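Local coordinates for putative periplasmic protein (Bacteroides eggerthii, PDB 4HBR) that is of unknown function but is probably periplasmic, with a fold resembling that of beta-lactamase inhibitor proteins built on one antiparallel sheet, at residues Q56-T61 / V83-W88. Numbering follows the deposited sequence.
Sequences QTDWET and VQNVTW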
loop_
_atom_site.group_PDB
_atom_site.type_symbol
_atom_site.label_atom_id
_atom_site.label_comp_id
_atom_site.label_asym_id
_atom_site.label_seq_id
_atom_site.Cartn_x
_atom_site.Cartn_y
_atom_site.Cartn_z
ATOM N N GLN A 56 0.668 4.467 -2.336
ATOM C CA GLN A 56 -0.200 3.353 -1.960
ATOM C C GLN A 56 -1.643 3.808 -1.981
ATOM O O GLN A 56 -1.955 4.891 -1.475
ATOM C CB GLN A 56 0.173 2.765 -0.595
ATOM C CG GLN A 56 1.461 1.951 -0.634
ATOM C CD GLN A 56 1.796 1.296 0.666
ATOM O OE1 GLN A 56 1.020 1.303 1.632
ATOM N NE2 GLN A 56 2.993 0.755 0.727
ATOM N N THR A 57 -2.519 3.003 -2.624
ATOM C CA THR A 57 -3.969 3.235 -2.750
ATOM C C THR A 57 -4.673 2.042 -2.118
ATOM O O THR A 57 -4.516 0.922 -2.616
ATOM C CB THR A 57 -4.355 3.436 -4.237
ATOM O OG1 THR A 57 -3.675 4.579 -4.739
ATOM C CG2 THR A 57 -5.848 3.600 -4.465
ATOM N N ASP A 58 -5.426 2.265 -1.013
ATOM C CA ASP A 58 -6.154 1.175 -0.375
ATOM C C ASP A 58 -7.459 0.970 -1.093
ATOM O O ASP A 58 -8.439 1.649 -0.824
ATOM C CB ASP A 58 -6.375 1.393 1.130
ATOM C CG ASP A 58 -5.133 1.263 1.988
ATOM O OD1 ASP A 58 -4.118 0.709 1.493
ATOM O OD2 ASP A 58 -5.181 1.687 3.160
ATOM N N TRP A 59 -7.448 0.048 -2.039
ATOM C CA TRP A 59 -8.595 -0.378 -2.829
ATOM C C TRP A 59 -9.587 -1.111 -1.931
ATOM O O TRP A 59 -10.783 -1.070 -2.197
ATOM C CB TRP A 59 -8.097 -1.314 -3.938
ATOM C CG TRP A 59 -7.539 -0.650 -5.161
ATOM C CD1 TRP A 59 -7.853 0.594 -5.637
ATOM C CD2 TRP A 59 -6.765 -1.293 -6.196
ATOM N NE1 TRP A 59 -7.262 0.793 -6.869
ATOM C CE2 TRP A 59 -6.596 -0.350 -7.241
ATOM C CE3 TRP A 59 -6.158 -2.563 -6.317
ATOM C CZ2 TRP A 59 -5.866 -0.635 -8.395
ATOM C CZ3 TRP A 59 -5.422 -2.846 -7.458
ATOM C CH2 TRP A 59 -5.304 -1.902 -8.496
ATOM N N GLU A 60 -9.068 -1.813 -0.878
ATOM C CA GLU A 60 -9.771 -2.556 0.179
ATOM C C GLU A 60 -10.430 -3.867 -0.283
ATOM O O GLU A 60 -10.409 -4.840 0.476
ATOM C CB GLU A 60 -10.835 -1.672 0.870
ATOM C CG GLU A 60 -10.219 -0.551 1.695
ATOM C CD GLU A 60 -11.160 0.404 2.403
ATOM O OE1 GLU A 60 -12.398 0.272 2.256
ATOM O OE2 GLU A 60 -10.643 1.304 3.104
ATOM N N THR A 61 -11.034 -3.888 -1.478
ATOM C CA THR A 61 -11.753 -5.046 -2.006
ATOM C C THR A 61 -11.091 -5.596 -3.278
ATOM O O THR A 61 -10.458 -4.851 -4.018
ATOM C CB THR A 61 -13.234 -4.665 -2.242
ATOM O OG1 THR A 61 -13.310 -3.476 -3.046
ATOM C CG2 THR A 61 -13.991 -4.444 -0.924
ATOM N N VAL A 83 -10.707 -11.180 3.515
ATOM C CA VAL A 83 -9.868 -10.113 2.965
ATOM C C VAL A 83 -9.979 -8.884 3.871
ATOM O O VAL A 83 -11.074 -8.386 4.097
ATOM C CB VAL A 83 -10.190 -9.798 1.483
ATOM C CG1 VAL A 83 -9.322 -8.652 0.965
ATOM C CG2 VAL A 83 -10.004 -11.040 0.612
ATOM N N GLN A 84 -8.846 -8.433 4.415
ATOM C CA GLN A 84 -8.773 -7.297 5.345
ATOM C C GLN A 84 -8.387 -6.004 4.640
ATOM O O GLN A 84 -8.775 -4.935 5.086
ATOM C CB GLN A 84 -7.758 -7.568 6.466
ATOM C CG GLN A 84 -7.844 -8.964 7.101
ATOM C CD GLN A 84 -8.819 -9.036 8.246
ATOM O OE1 GLN A 84 -8.692 -8.333 9.256
ATOM N NE2 GLN A 84 -9.774 -9.938 8.144
ATOM N N ASN A 85 -7.576 -6.092 3.591
ATOM C CA ASN A 85 -7.113 -4.933 2.837
ATOM C C ASN A 85 -6.541 -5.353 1.490
ATOM O O ASN A 85 -6.080 -6.480 1.322
ATOM C CB ASN A 85 -6.039 -4.151 3.629
ATOM C CG ASN A 85 -5.935 -2.680 3.257
ATOM O OD1 ASN A 85 -6.725 -2.144 2.464
ATOM N ND2 ASN A 85 -4.946 -1.998 3.821
ATOM N N VAL A 86 -6.603 -4.435 0.527
ATOM C CA VAL A 86 -6.090 -4.579 -0.831
ATOM C C VAL A 86 -5.445 -3.253 -1.169
ATOM O O VAL A 86 -6.117 -2.223 -1.153
ATOM C CB VAL A 86 -7.158 -5.006 -1.878
ATOM C CG1 VAL A 86 -6.535 -5.062 -3.271
ATOM C CG2 VAL A 86 -7.801 -6.338 -1.530
ATOM N N THR A 87 -4.152 -3.267 -1.456
ATOM C CA THR A 87 -3.388 -2.053 -1.733
ATOM C C THR A 87 -2.706 -2.107 -3.101
ATOM O O THR A 87 -2.064 -3.102 -3.437
ATOM C CB THR A 87 -2.348 -1.834 -0.614
ATOM O OG1 THR A 87 -3.000 -1.886 0.659
ATOM C CG2 THR A 87 -1.595 -0.513 -0.748
ATOM N N TRP A 88 -2.814 -1.017 -3.868
ATOM C CA TRP A 88 -2.108 -0.867 -5.142
ATOM C C TRP A 88 -0.895 -0.025 -4.823
ATOM O O TRP A 88 -1.026 1.097 -4.327
ATOM C CB TRP A 88 -3.023 -0.243 -6.168
ATOM C CG TRP A 88 -2.457 0.048 -7.524
ATOM C CD1 TRP A 88 -2.465 1.261 -8.137
ATOM C CD2 TRP A 88 -2.097 -0.914 -8.544
ATOM N NE1 TRP A 88 -2.082 1.134 -9.455
ATOM C CE2 TRP A 88 -1.873 -0.190 -9.739
ATOM C CE3 TRP A 88 -1.898 -2.315 -8.554
ATOM C CZ2 TRP A 88 -1.565 -0.818 -10.954
ATOM C CZ3 TRP A 88 -1.554 -2.934 -9.754
ATOM C CH2 TRP A 88 -1.419 -2.193 -10.938
HETATM O O HOH W 1 -1.015 3.651 -5.703
#
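The end of strand 52-58 pairs antiparallel with strand 82-90, two central neighbours of the eight-stranded sheet. Thr57 and Trp88 form a hydrogen-bonded pair: Thr57 N reaches Trp88 O at 3.0 Å and Trp88 N reaches Thr57 O at 2.9 Å. A water bridges Thr57 OG1 and Trp88 O, donating to the carbonyl. Beyond Asp58 the chain turns off, yet Val86 O still holds it, taking a straight bond from Glu60 N (3.0 Å, 163°) and a weak one from Trp59 N. The turn sets the Trp59 indole beside that of Trp88, both pointing the same way. They make an offset stack, the Trp59 six-membered ring against the Trp88 five-membered ring, planes 19° apart. With CG anti to the backbone N (chi1 177°), the Trp88 indole swings alongside that of Trp59. Trp88 CB itself sits over the face of the Trp59 six-membered ring, 3.5 Å from its centroid, in a CH-pi contact. Val86 CG1 meets the Trp59 ring at its edge, 4.0 Å from CE3. Across the sheet, on the face of Asp58 and Thr87, the chemistry is polar: Thr87 OG1 donates to Asp58 OD1 at 2.9 Å, on the anti side and well out of the carboxylate plane. The same oxygen also takes a salt bridge from Arg43, which probably steadies the carboxylate's charge. Strand 40-46 flanks strand 52-58, with Phe40 edge-to-face on Trp59, while strand 97-104 borders strand 82-90 and brings Val98 against Val86 and Trp88.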